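Local coordinates for protein 2-(acetamidomethylene)succinate hydrolase (Mesorhizobium loti, PDB 3KXP) that catalyses the last step of vitamin B6 degradation, hydrolysing (E)-2-(acetamidomethylene)succinate to succinic semialdehyde, acetate, ammonia and carbon dioxide, at residues I260-S265 with V269-L274; R252-P257 with R279-L284; G144-V149 with I165-Y170. All coordinates share one frame; numbering follows the deposited sequence.

In the fold
All three contacts lie within one alpha/beta hydrolase fold. Contact 3 comes first along the chain, joining helix 143-154 to the loop after strand 159-165. Contact 2 then brackets contact 1: residues 252-257 precede strand 258-263, and residues 279-284 take in the end of helix 271-280 and the turn after it. Contact 1 joins that strand and helix. The centres of contacts 1 and 3 are about 11 Å apart, those of 2 and 3 about 13 Å, and those of 1 and 2 about 16 Å. Strands 159-165 and 258-263 are neighbours in the sheet, so contacts 1 and 3 meet around Asp166, assigned to the active site, while contact 2 lies away from it, near the second subunit.

Contact 1. Residues I260-S265 with V269-L274; sequences IVRGES and VSAAAL
Arg262 reaches from its strand to the start of helix 271-280 and gives one hydrogen bond to the backbone there, from NH1 to Val269 O at 2.8 Å. The bond is fairly straight (N-H...O 159°), and the acceptor lies in the guanidinium plane as the donor lies in the carbonyl plane. CG stands anti to the backbone N (chi1 -175°), and the extended chain bends at chi3, which brings the methylenes alongside Val269 while the guanidinium turns to its oxygen. The close-packed part is apolar: Arg262 CD rests 3.7 Å from Val269 CG1 and 4.1 Å from Leu274 CB. Deeper along the strand, Ile260 CG2 meets Leu274 CD1 at 3.7 Å as the two side chains pass each other pointing opposite ways.

The outer side is looser. Exposed Ala271 brings its CA over one guanidinium face, but its CB comes no nearer than 4.3 Å, to NH2, and NH2 makes a weak bond to Glu264 O, bent to 120°. With an alanine at Arg262, Val269 O would probably lose this donor, and a gap would be likely to open beside Val269 and Leu274. The helix start has its own fastening: Ser270, the N-cap, accepts from Ala273 N at its OG over 2.9 Å.

The contact belongs to a beta-alpha-beta unit of strand 258-263, helix 271-280 and strand 286-289. Ile260 and Arg262 make backbone bonds to Val287, and Leu274 packs on Val286 and Val288. On the other flank, Val261 makes backbone bonds to Ala164 of strand 159-165 and to Asp166 just after it, and Gly263 N bonds to OD1 of Asp166, which is assigned to the active site.

Contact 2. Residues R252-P257 with R279-L284; sequences RDVTKP and RLRPDL
Arg281 bridges the two segments through NH2, which donates to Val254 O at 3.0 Å. The N-H...O angle is 153° and the donor sits on a carbonyl lone pair, although the oxygen is tilted 18° from the guanidinium plane. The same nitrogen lies against Val254 CG1 at 3.3 Å and also donates to Tyr251 O, so it serves two backbone oxygens near the end of helix 248-253. Beside this polar link, Leu280 CD1 approaches Arg252 CB at 4.4 Å.

The next shell fixes the arginine. Its chain is bent at chi2 and chi3, folding the guanidinium back over its own turn, where Asp283 takes it side-on. NE meets OD2 at 3.0 Å and NH1 meets OD1 at 2.9 Å, each carboxylate oxygen using its syn lone pair. This two-point salt bridge limits rotation of the group, and Leu284 CG lies 4.0 Å above the guanidinium plane of Arg281, offset toward its rim. NH1 further donates to a water, which in turn donates a weak bond to Lys256 O.

Farther out, Asn310 of the second subunit donates from ND2 to Asp283 OD1, tying the ion pair to the dimer interface. Val254 packs on Ala152 and Ala153 of helix 143-154.

Arg281 is the first residue to leave helical geometry after helix 271-280 and opens a type I beta turn to Leu284. The contact thus joins the C-terminal ends of helices 248-253 and 271-280 in the alpha/beta hydrolase fold, and fastens the turn leading into strand 286-289, outermost in the sheet of this chain, to the linker ahead of strand 258-263.

Contact 3. Residues G144-V149 with I165-Y170; sequences GARNSV and IDFTPY
Ala145 and Arg146 face Ile165 and Phe167 across a buried seam of the alpha/beta hydrolase fold, where the helix after the nucleophile elbow meets the loop carrying Asp166. Gly144 closes the Gly140-Ser142-Gly144 pattern of that elbow, whose Ser142 is assigned as nucleophile. Across the seam, OD2 of Asp166 bonds to ND1 of His294, in keeping with the acid and base of a catalytic triad. Gly144 O accepts from both Ser148 N and Ser148 OG, the hydroxyl approaching from above the carbonyl plane.

At Ala145 the helix comes near the end of the strand: CB lies 3.6 Å from Ile165 N and 4.0 Å from Phe167 CB. The CA atoms of Ala145 and Ile165 are 5.7 Å apart, and at this close approach the alanine methyl lies directly against the Ile165 backbone.

Arg146 makes the aromatic contact with its aliphatic part. CB sits over one face of Phe167, 3.9 Å from the ring centroid and 24° off the normal, in a CH-pi arrangement displaced toward the CD1-CE1 side. The two side chains run side by side in the same direction, and the arginine CG, anti to its N (chi1 175°), lies against that same side of the ring, 3.9 Å from Phe167 CE1. Bends at chi2 and chi3 then carry the guanidinium away from the phenyl ring. Arg146 also packs on Ala117 and Tyr120 of helix 117-131, and Phe167 touches Ser142.

Asn147 takes the guanidinium: Arg146 NH1 donates to Asn147 OD1 at 2.7 Å, with the oxygen 7° from the guanidinium plane.

Contact 1. Residues I260-S265 with V269-L274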
ATOM      1  N   ILE A 260      -3.668  -2.786  -4.773  1.00 23.21           N
ATOM      2  CA  ILE A 260      -4.233  -2.622  -6.105  1.00 24.09           C
ATOM      3  C   ILE A 260      -3.209  -1.937  -6.996  1.00 25.41           C
ATOM      4  O   ILE A 260      -2.717  -0.851  -6.674  1.00 26.63           O
ATOM      5  CB  ILE A 260      -5.507  -1.762  -6.082  1.00 22.63           C
ATOM      6  CG1 ILE A 260      -6.551  -2.390  -5.159  1.00 23.71           C
ATOM      7  CG2 ILE A 260      -6.069  -1.642  -7.486  1.00 22.23           C
ATOM      8  CD1 ILE A 260      -7.784  -1.521  -4.953  1.00 21.74           C
ATOM      9  N   VAL A 261      -2.873  -2.579  -8.109  1.00 23.43           N
ATOM     10  CA  VAL A 261      -1.915  -2.006  -9.039  1.00 21.83           C
ATOM     11  C   VAL A 261      -2.600  -1.776 -10.372  1.00 23.47           C
ATOM     12  O   VAL A 261      -3.226  -2.688 -10.915  1.00 24.60           O
ATOM     13  CB  VAL A 261      -0.704  -2.936  -9.254  1.00 18.71           C
ATOM     14  CG1 VAL A 261       0.217  -2.349 -10.305  1.00 16.82           C
ATOM     15  CG2 VAL A 261       0.053  -3.113  -7.945  1.00 19.10           C
ATOM     16  N   ARG A 262      -2.512  -0.550 -10.881  1.00 22.20           N
ATOM     17  CA  ARG A 262      -3.110  -0.231 -12.173  1.00 22.29           C
ATOM     18  C   ARG A 262      -2.064   0.391 -13.070  1.00 21.54           C
ATOM     19  O   ARG A 262      -1.152   1.070 -12.598  1.00 20.53           O
ATOM     20  CB  ARG A 262      -4.271   0.770 -12.054  1.00 20.91           C
ATOM     21  CG  ARG A 262      -4.965   1.002 -13.406  1.00 22.76           C
ATOM     22  CD  ARG A 262      -5.952   2.153 -13.428  1.00 24.45           C
ATOM     23  NE  ARG A 262      -5.281   3.396 -13.786  1.00 30.43           N
ATOM     24  CZ  ARG A 262      -5.348   3.993 -14.972  1.00 26.71           C
ATOM     25  NH1 ARG A 262      -6.073   3.483 -15.960  1.00 25.99           N
ATOM     26  NH2 ARG A 262      -4.664   5.105 -15.170  1.00 27.26           N
ATOM     27  N   GLY A 263      -2.199   0.154 -14.366  1.00 21.23           N
ATOM     28  CA  GLY A 263      -1.277   0.753 -15.307  1.00 22.78           C
ATOM     29  C   GLY A 263      -1.879   2.095 -15.684  1.00 21.60           C
ATOM     30  O   GLY A 263      -3.092   2.194 -15.886  1.00 20.26           O
ATOM     31  N   GLU A 264      -1.050   3.127 -15.767  1.00 20.48           N
ATOM     32  CA  GLU A 264      -1.535   4.455 -16.122  1.00 22.04           C
ATOM     33  C   GLU A 264      -2.368   4.484 -17.400  1.00 21.82           C
ATOM     34  O   GLU A 264      -3.421   5.115 -17.439  1.00 20.52           O
ATOM     35  CB  GLU A 264      -0.363   5.434 -16.259  1.00 24.34           C
ATOM     36  CG  GLU A 264      -0.761   6.772 -16.851  1.00 27.06           C
ATOM     37  CD  GLU A 264       0.422   7.699 -17.050  1.00 30.13           C
ATOM     38  OE1 GLU A 264       1.473   7.232 -17.540  1.00 29.96           O
ATOM     39  OE2 GLU A 264       0.292   8.898 -16.730  1.00 33.48           O
ATOM     40  N   SER A 265      -1.905   3.807 -18.445  1.00 21.40           N
ATOM     41  CA  SER A 265      -2.642   3.803 -19.702  1.00 22.12           C
ATOM     42  C   SER A 265      -3.371   2.490 -20.003  1.00 22.87           C
ATOM     43  O   SER A 265      -3.688   2.191 -21.158  1.00 22.02           O
ATOM     44  CB  SER A 265      -1.705   4.162 -20.861  1.00 21.07           C
ATOM     45  OG  SER A 265      -0.555   3.334 -20.875  1.00 28.39           O
ATOM     46  N   VAL A 269      -8.532  -1.516 -17.224  1.00 25.98           N
ATOM     47  CA  VAL A 269      -8.951  -0.830 -16.004  1.00 25.58           C
ATOM     48  C   VAL A 269      -8.732   0.670 -16.185  1.00 26.97           C
ATOM     49  O   VAL A 269      -7.597   1.146 -16.205  1.00 27.62           O
ATOM     50  CB  VAL A 269      -8.149  -1.317 -14.767  1.00 25.49           C
ATOM     51  CG1 VAL A 269      -8.497  -0.478 -13.545  1.00 21.73           C
ATOM     52  CG2 VAL A 269      -8.457  -2.783 -14.494  1.00 24.74           C
ATOM     53  N   SER A 270      -9.833   1.403 -16.324  1.00 25.90           N
ATOM     54  CA  SER A 270      -9.790   2.843 -16.514  1.00 22.80           C
ATOM     55  C   SER A 270      -9.557   3.550 -15.191  1.00 21.87           C
ATOM     56  O   SER A 270      -9.736   2.961 -14.125  1.00 21.06           O
ATOM     57  CB  SER A 270     -11.115   3.332 -17.082  1.00 23.12           C
ATOM     58  OG  SER A 270     -12.096   3.344 -16.059  1.00 24.23           O
ATOM     59  N   ALA A 271      -9.179   4.821 -15.268  1.00 18.46           N
ATOM     60  CA  ALA A 271      -8.956   5.616 -14.069  1.00 21.11           C
ATOM     61  C   ALA A 271     -10.272   5.758 -13.293  1.00 20.72           C
ATOM     62  O   ALA A 271     -10.280   5.798 -12.064  1.00 22.02           O
ATOM     63  CB  ALA A 271      -8.426   6.982 -14.448  1.00 19.30           C
ATOM     64  N   ALA A 272     -11.380   5.839 -14.018  1.00 20.64           N
ATOM     65  CA  ALA A 272     -12.693   5.968 -13.392  1.00 21.74           C
ATOM     66  C   ALA A 272     -13.010   4.688 -12.617  1.00 21.75           C
ATOM     67  O   ALA A 272     -13.542   4.740 -11.506  1.00 23.41           O
ATOM     68  CB  ALA A 272     -13.765   6.228 -14.460  1.00 18.31           C
ATOM     69  N   ALA A 273     -12.671   3.543 -13.202  1.00 21.11           N
ATOM     70  CA  ALA A 273     -12.906   2.260 -12.544  1.00 22.42           C
ATOM     71  C   ALA A 273     -12.112   2.162 -11.240  1.00 22.13           C
ATOM     72  O   ALA A 273     -12.645   1.726 -10.220  1.00 24.23           O
ATOM     73  CB  ALA A 273     -12.530   1.109 -13.474  1.00 21.84           C
ATOM     74  N   LEU A 274     -10.844   2.572 -11.264  1.00 21.06           N
ATOM     75  CA  LEU A 274     -10.025   2.515 -10.057  1.00 19.60           C
ATOM     76  C   LEU A 274     -10.566   3.461  -9.000  1.00 21.12           C
ATOM     77  O   LEU A 274     -10.541   3.148  -7.811  1.00 22.07           O
ATOM     78  CB  LEU A 274      -8.565   2.882 -10.344  1.00 18.25           C
ATOM     79  CG  LEU A 274      -7.686   2.943  -9.075  1.00 17.18           C
ATOM     80  CD1 LEU A 274      -7.605   1.558  -8.427  1.00 11.82           C
ATOM     81  CD2 LEU A 274      -6.288   3.439  -9.413  1.00 11.60           C
TER

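Contact 2. Residues R252-P257 with R279-L284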
ATOM      1  N   ARG A 252     -15.446  -6.007  -1.836  1.00 26.94           N
ATOM      2  CA  ARG A 252     -16.136  -5.528  -0.649  1.00 28.91           C
ATOM      3  C   ARG A 252     -15.920  -6.441   0.568  1.00 29.94           C
ATOM      4  O   ARG A 252     -15.776  -5.963   1.694  1.00 28.57           O
ATOM      5  CB  ARG A 252     -17.636  -5.428  -0.927  1.00 28.77           C
ATOM      6  CG  ARG A 252     -18.474  -4.985   0.271  1.00 31.23           C
ATOM      7  CD  ARG A 252     -19.938  -5.320   0.031  1.00 31.01           C
ATOM      8  NE  ARG A 252     -20.094  -6.765  -0.106  1.00 36.88           N
ATOM      9  CZ  ARG A 252     -21.048  -7.356  -0.818  1.00 38.18           C
ATOM     10  NH1 ARG A 252     -21.947  -6.622  -1.468  1.00 39.06           N
ATOM     11  NH2 ARG A 252     -21.095  -8.684  -0.892  1.00 35.25           N
ATOM     12  N   ASP A 253     -15.869  -7.752   0.344  1.00 30.08           N
ATOM     13  CA  ASP A 253     -15.736  -8.676   1.468  1.00 30.20           C
ATOM     14  C   ASP A 253     -14.353  -9.213   1.824  1.00 28.80           C
ATOM     15  O   ASP A 253     -14.186  -9.814   2.888  1.00 28.50           O
ATOM     16  CB  ASP A 253     -16.705  -9.851   1.280  1.00 29.48           C
ATOM     17  CG  ASP A 253     -18.122  -9.392   0.932  1.00 31.72           C
ATOM     18  OD1 ASP A 253     -18.577  -8.357   1.475  1.00 31.48           O
ATOM     19  OD2 ASP A 253     -18.784 -10.072   0.118  1.00 32.74           O
ATOM     20  N   VAL A 254     -13.359  -8.991   0.968  1.00 26.76           N
ATOM     21  CA  VAL A 254     -12.026  -9.505   1.261  1.00 25.96           C
ATOM     22  C   VAL A 254     -11.490  -8.913   2.570  1.00 26.70           C
ATOM     23  O   VAL A 254     -11.434  -7.699   2.739  1.00 25.48           O
ATOM     24  CB  VAL A 254     -11.033  -9.238   0.087  1.00 24.14           C
ATOM     25  CG1 VAL A 254     -10.832  -7.741  -0.129  1.00 23.29           C
ATOM     26  CG2 VAL A 254      -9.710  -9.928   0.373  1.00 22.36           C
ATOM     27  N   THR A 255     -11.100  -9.785   3.498  1.00 26.92           N
ATOM     28  CA  THR A 255     -10.602  -9.339   4.796  1.00 27.58           C
ATOM     29  C   THR A 255      -9.082  -9.313   4.906  1.00 27.51           C
ATOM     30  O   THR A 255      -8.542  -8.827   5.897  1.00 28.83           O
ATOM     31  CB  THR A 255     -11.147 -10.227   5.937  1.00 27.15           C
ATOM     32  OG1 THR A 255     -10.610 -11.545   5.804  1.00 27.84           O
ATOM     33  CG2 THR A 255     -12.658 -10.314   5.875  1.00 25.45           C
ATOM     34  N   LYS A 256      -8.392  -9.838   3.900  1.00 25.89           N
ATOM     35  CA  LYS A 256      -6.936  -9.855   3.919  1.00 25.58           C
ATOM     36  C   LYS A 256      -6.372  -8.688   3.102  1.00 25.18           C
ATOM     37  O   LYS A 256      -7.051  -8.140   2.236  1.00 24.02           O
ATOM     38  CB  LYS A 256      -6.416 -11.189   3.368  1.00 27.90           C
ATOM     39  CG  LYS A 256      -7.047 -12.411   4.019  1.00 27.14           C
ATOM     40  CD  LYS A 256      -7.009 -12.308   5.538  1.00 26.55           C
ATOM     41  CE  LYS A 256      -5.604 -12.454   6.084  1.00 24.18           C
ATOM     42  NZ  LYS A 256      -5.261 -13.884   6.276  1.00 26.65           N
ATOM     43  N   PRO A 257      -5.116  -8.296   3.372  1.00 25.27           N
ATOM     44  CA  PRO A 257      -4.465  -7.186   2.659  1.00 25.56           C
ATOM     45  C   PRO A 257      -4.456  -7.359   1.142  1.00 25.48           C
ATOM     46  O   PRO A 257      -4.122  -8.429   0.632  1.00 24.24           O
ATOM     47  CB  PRO A 257      -3.048  -7.189   3.231  1.00 24.47           C
ATOM     48  CG  PRO A 257      -3.249  -7.737   4.618  1.00 25.35           C
ATOM     49  CD  PRO A 257      -4.207  -8.873   4.376  1.00 23.29           C
ATOM     50  N   ARG A 279     -13.203   3.979  -3.750  1.00 24.87           N
ATOM     51  CA  ARG A 279     -14.287   4.535  -2.950  1.00 27.26           C
ATOM     52  C   ARG A 279     -15.018   3.394  -2.224  1.00 26.81           C
ATOM     53  O   ARG A 279     -15.550   3.576  -1.129  1.00 23.94           O
ATOM     54  CB  ARG A 279     -15.252   5.301  -3.853  1.00 30.34           C
ATOM     55  CG  ARG A 279     -16.439   5.897  -3.139  1.00 36.49           C
ATOM     56  CD  ARG A 279     -17.289   6.676  -4.131  1.00 40.82           C
ATOM     57  NE  ARG A 279     -16.465   7.608  -4.896  1.00 40.81           N
ATOM     58  CZ  ARG A 279     -16.380   7.616  -6.222  1.00 41.53           C
ATOM     59  NH1 ARG A 279     -17.072   6.743  -6.944  1.00 38.65           N
ATOM     60  NH2 ARG A 279     -15.595   8.498  -6.829  1.00 41.92           N
ATOM     61  N   LEU A 280     -15.033   2.218  -2.850  1.00 26.14           N
ATOM     62  CA  LEU A 280     -15.669   1.028  -2.288  1.00 26.56           C
ATOM     63  C   LEU A 280     -14.816   0.503  -1.130  1.00 26.69           C
ATOM     64  O   LEU A 280     -15.336   0.087  -0.087  1.00 26.80           O
ATOM     65  CB  LEU A 280     -15.788  -0.062  -3.363  1.00 25.29           C
ATOM     66  CG  LEU A 280     -16.286  -1.419  -2.861  1.00 24.31           C
ATOM     67  CD1 LEU A 280     -17.750  -1.291  -2.442  1.00 22.15           C
ATOM     68  CD2 LEU A 280     -16.117  -2.469  -3.961  1.00 23.12           C
ATOM     69  N   ARG A 281     -13.502   0.517  -1.339  1.00 25.17           N
ATOM     70  CA  ARG A 281     -12.542   0.062  -0.338  1.00 24.88           C
ATOM     71  C   ARG A 281     -11.420   1.083  -0.240  1.00 24.11           C
ATOM     72  O   ARG A 281     -10.325   0.879  -0.762  1.00 25.93           O
ATOM     73  CB  ARG A 281     -11.959  -1.308  -0.718  1.00 23.77           C
ATOM     74  CG  ARG A 281     -12.944  -2.471  -0.613  1.00 24.58           C
ATOM     75  CD  ARG A 281     -13.451  -2.632   0.815  1.00 24.10           C
ATOM     76  NE  ARG A 281     -12.364  -2.838   1.768  1.00 24.67           N
ATOM     77  CZ  ARG A 281     -11.788  -4.012   2.009  1.00 25.22           C
ATOM     78  NH1 ARG A 281     -10.805  -4.102   2.893  1.00 24.48           N
ATOM     79  NH2 ARG A 281     -12.205  -5.100   1.377  1.00 25.17           N
ATOM     80  N   PRO A 282     -11.681   2.210   0.424  1.00 22.16           N
ATOM     81  CA  PRO A 282     -10.643   3.233   0.554  1.00 20.47           C
ATOM     82  C   PRO A 282      -9.408   2.793   1.320  1.00 21.85           C
ATOM     83  O   PRO A 282      -8.341   3.382   1.165  1.00 22.85           O
ATOM     84  CB  PRO A 282     -11.378   4.387   1.232  1.00 20.04           C
ATOM     85  CG  PRO A 282     -12.524   3.712   1.954  1.00 19.55           C
ATOM     86  CD  PRO A 282     -12.965   2.672   0.981  1.00 20.74           C
ATOM     87  N   ASP A 283      -9.541   1.743   2.123  1.00 22.26           N
ATOM     88  CA  ASP A 283      -8.422   1.259   2.930  1.00 22.08           C
ATOM     89  C   ASP A 283      -7.369   0.442   2.177  1.00 22.81           C
ATOM     90  O   ASP A 283      -6.261   0.256   2.676  1.00 22.35           O
ATOM     91  CB  ASP A 283      -8.963   0.428   4.093  1.00 22.27           C
ATOM     92  CG  ASP A 283      -9.694  -0.816   3.617  1.00 25.35           C
ATOM     93  OD1 ASP A 283      -9.132  -1.932   3.734  1.00 25.63           O
ATOM     94  OD2 ASP A 283     -10.824  -0.674   3.104  1.00 24.60           O
ATOM     95  N   LEU A 284      -7.704  -0.055   0.990  1.00 21.85           N
ATOM     96  CA  LEU A 284      -6.749  -0.860   0.230  1.00 23.20           C
ATOM     97  C   LEU A 284      -5.695   0.007  -0.471  1.00 22.55           C
ATOM     98  O   LEU A 284      -6.027   0.838  -1.314  1.00 23.85           O
ATOM     99  CB  LEU A 284      -7.495  -1.725  -0.797  1.00 21.29           C
ATOM    100  CG  LEU A 284      -8.475  -2.746  -0.205  1.00 24.13           C
ATOM    101  CD1 LEU A 284      -9.251  -3.472  -1.317  1.00 21.47           C
ATOM    102  CD2 LEU A 284      -7.692  -3.744   0.656  1.00 24.29           C
TER
HETATM  103  O   HOH W   1      -8.413  -6.035   3.899  1.00 34.00           O

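Contact 3. Residues G144-V149 with I165-Y170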
ATOM      1  N   GLY A 144      -5.753 -13.511 -13.398  1.00 23.57           N
ATOM      2  CA  GLY A 144      -5.140 -13.979 -12.166  1.00 24.79           C
ATOM      3  C   GLY A 144      -5.511 -13.092 -10.984  1.00 26.03           C
ATOM      4  O   GLY A 144      -5.815 -13.592  -9.901  1.00 25.77           O
ATOM      5  N   ALA A 145      -5.483 -11.772 -11.189  1.00 25.30           N
ATOM      6  CA  ALA A 145      -5.825 -10.827 -10.124  1.00 25.22           C
ATOM      7  C   ALA A 145      -7.272 -11.031  -9.681  1.00 23.79           C
ATOM      8  O   ALA A 145      -7.562 -11.106  -8.489  1.00 26.84           O
ATOM      9  CB  ALA A 145      -5.616  -9.382 -10.601  1.00 25.34           C
ATOM     10  N   ARG A 146      -8.181 -11.115 -10.643  1.00 22.73           N
ATOM     11  CA  ARG A 146      -9.586 -11.334 -10.328  1.00 22.89           C
ATOM     12  C   ARG A 146      -9.730 -12.641  -9.537  1.00 23.25           C
ATOM     13  O   ARG A 146     -10.447 -12.701  -8.544  1.00 21.24           O
ATOM     14  CB  ARG A 146     -10.403 -11.390 -11.620  1.00 20.98           C
ATOM     15  CG  ARG A 146     -11.864 -11.725 -11.408  1.00 22.73           C
ATOM     16  CD  ARG A 146     -12.089 -13.226 -11.474  1.00 24.17           C
ATOM     17  NE  ARG A 146     -13.172 -13.486 -12.403  1.00 28.03           N
ATOM     18  CZ  ARG A 146     -13.244 -14.533 -13.212  1.00 29.15           C
ATOM     19  NH1 ARG A 146     -12.287 -15.452 -13.219  1.00 26.77           N
ATOM     20  NH2 ARG A 146     -14.273 -14.638 -14.037  1.00 31.91           N
ATOM     21  N   ASN A 147      -9.023 -13.679  -9.974  1.00 23.03           N
ATOM     22  CA  ASN A 147      -9.078 -14.962  -9.301  1.00 24.32           C
ATOM     23  C   ASN A 147      -8.538 -14.891  -7.881  1.00 25.16           C
ATOM     24  O   ASN A 147      -9.156 -15.420  -6.956  1.00 25.79           O
ATOM     25  CB  ASN A 147      -8.304 -16.024 -10.093  1.00 25.29           C
ATOM     26  CG  ASN A 147      -8.957 -16.341 -11.428  1.00 26.34           C
ATOM     27  OD1 ASN A 147     -10.136 -16.051 -11.630  1.00 26.22           O
ATOM     28  ND2 ASN A 147      -8.200 -16.950 -12.341  1.00 24.50           N
ATOM     29  N   SER A 148      -7.392 -14.236  -7.700  1.00 23.67           N
ATOM     30  CA  SER A 148      -6.794 -14.137  -6.375  1.00 22.71           C
ATOM     31  C   SER A 148      -7.663 -13.404  -5.356  1.00 23.51           C
ATOM     32  O   SER A 148      -7.801 -13.858  -4.223  1.00 26.02           O
ATOM     33  CB  SER A 148      -5.428 -13.466  -6.456  1.00 21.45           C
ATOM     34  OG  SER A 148      -4.509 -14.290  -7.141  1.00 24.98           O
ATOM     35  N   VAL A 149      -8.249 -12.277  -5.743  1.00 23.29           N
ATOM     36  CA  VAL A 149      -9.087 -11.531  -4.812  1.00 22.71           C
ATOM     37  C   VAL A 149     -10.337 -12.339  -4.450  1.00 25.17           C
ATOM     38  O   VAL A 149     -10.795 -12.300  -3.305  1.00 25.30           O
ATOM     39  CB  VAL A 149      -9.482 -10.162  -5.391  1.00 20.89           C
ATOM     40  CG1 VAL A 149     -10.376  -9.409  -4.405  1.00 17.49           C
ATOM     41  CG2 VAL A 149      -8.222  -9.349  -5.693  1.00 19.47           C
ATOM     42  N   ILE A 165      -2.895  -7.095  -9.797  1.00 20.68           N
ATOM     43  CA  ILE A 165      -2.403  -6.283 -10.906  1.00 21.32           C
ATOM     44  C   ILE A 165      -3.368  -6.122 -12.081  1.00 21.95           C
ATOM     45  O   ILE A 165      -3.572  -7.046 -12.866  1.00 23.63           O
ATOM     46  CB  ILE A 165      -1.077  -6.856 -11.469  1.00 21.28           C
ATOM     47  CG1 ILE A 165      -0.032  -6.960 -10.350  1.00 21.37           C
ATOM     48  CG2 ILE A 165      -0.571  -5.971 -12.607  1.00 21.21           C
ATOM     49  CD1 ILE A 165       1.320  -7.505 -10.816  1.00 16.99           C
ATOM     50  N   ASP A 166      -3.951  -4.934 -12.179  1.00 23.19           N
ATOM     51  CA  ASP A 166      -4.855  -4.536 -13.256  1.00 23.33           C
ATOM     52  C   ASP A 166      -6.186  -5.247 -13.483  1.00 23.16           C
ATOM     53  O   ASP A 166      -6.468  -5.707 -14.597  1.00 21.29           O
ATOM     54  CB  ASP A 166      -4.088  -4.500 -14.581  1.00 24.00           C
ATOM     55  CG  ASP A 166      -4.359  -3.229 -15.371  1.00 27.73           C
ATOM     56  OD1 ASP A 166      -4.013  -2.140 -14.865  1.00 33.82           O
ATOM     57  OD2 ASP A 166      -4.925  -3.304 -16.484  1.00 26.50           O
ATOM     58  N   PHE A 167      -6.999  -5.338 -12.433  1.00 20.63           N
ATOM     59  CA  PHE A 167      -8.325  -5.925 -12.543  1.00 19.94           C
ATOM     60  C   PHE A 167      -9.119  -5.636 -11.293  1.00 21.14           C
ATOM     61  O   PHE A 167      -8.928  -6.258 -10.248  1.00 25.06           O
ATOM     62  CB  PHE A 167      -8.289  -7.434 -12.795  1.00 19.94           C
ATOM     63  CG  PHE A 167      -9.559  -7.954 -13.429  1.00 16.70           C
ATOM     64  CD1 PHE A 167     -10.748  -7.988 -12.710  1.00 16.06           C
ATOM     65  CD2 PHE A 167      -9.580  -8.320 -14.768  1.00 16.92           C
ATOM     66  CE1 PHE A 167     -11.950  -8.372 -13.319  1.00 17.61           C
ATOM     67  CE2 PHE A 167     -10.773  -8.707 -15.391  1.00 19.25           C
ATOM     68  CZ  PHE A 167     -11.963  -8.729 -14.662  1.00 16.94           C
ATOM     69  N   THR A 168     -10.035  -4.694 -11.425  1.00 20.70           N
ATOM     70  CA  THR A 168     -10.866  -4.248 -10.322  1.00 19.20           C
ATOM     71  C   THR A 168     -12.331  -4.375 -10.718  1.00 19.42           C
ATOM     72  O   THR A 168     -12.651  -4.785 -11.834  1.00 18.43           O
ATOM     73  CB  THR A 168     -10.600  -2.764 -10.046  1.00 20.58           C
ATOM     74  OG1 THR A 168     -10.972  -2.009 -11.210  1.00 19.82           O
ATOM     75  CG2 THR A 168      -9.115  -2.519  -9.738  1.00 18.36           C
ATOM     76  N   PRO A 169     -13.244  -4.030  -9.804  1.00 19.55           N
ATOM     77  CA  PRO A 169     -14.655  -4.125 -10.173  1.00 21.01           C
ATOM     78  C   PRO A 169     -14.922  -2.878 -11.011  1.00 23.04           C
ATOM     79  O   PRO A 169     -14.010  -2.074 -11.227  1.00 22.70           O
ATOM     80  CB  PRO A 169     -15.382  -4.054  -8.826  1.00 20.86           C
ATOM     81  CG  PRO A 169     -14.314  -4.371  -7.791  1.00 19.68           C
ATOM     82  CD  PRO A 169     -13.094  -3.720  -8.372  1.00 20.64           C
ATOM     83  N   TYR A 170     -16.153  -2.721 -11.487  1.00 24.17           N
ATOM     84  CA  TYR A 170     -16.545  -1.545 -12.260  1.00 25.36           C
ATOM     85  C   TYR A 170     -15.946  -1.366 -13.655  1.00 27.18           C
ATOM     86  O   TYR A 170     -16.090  -0.299 -14.250  1.00 29.83           O
ATOM     87  CB  TYR A 170     -16.265  -0.276 -11.451  1.00 24.96           C
ATOM     88  CG  TYR A 170     -16.816  -0.297 -10.050  1.00 25.88           C
ATOM     89  CD1 TYR A 170     -15.961  -0.343  -8.943  1.00 24.26           C
ATOM     90  CD2 TYR A 170     -18.195  -0.280  -9.821  1.00 26.60           C
ATOM     91  CE1 TYR A 170     -16.472  -0.372  -7.640  1.00 24.97           C
ATOM     92  CE2 TYR A 170     -18.717  -0.308  -8.523  1.00 25.17           C
ATOM     93  CZ  TYR A 170     -17.852  -0.357  -7.439  1.00 25.73           C
ATOM     94  OH  TYR A 170     -18.372  -0.409  -6.163  1.00 29.10           O
TER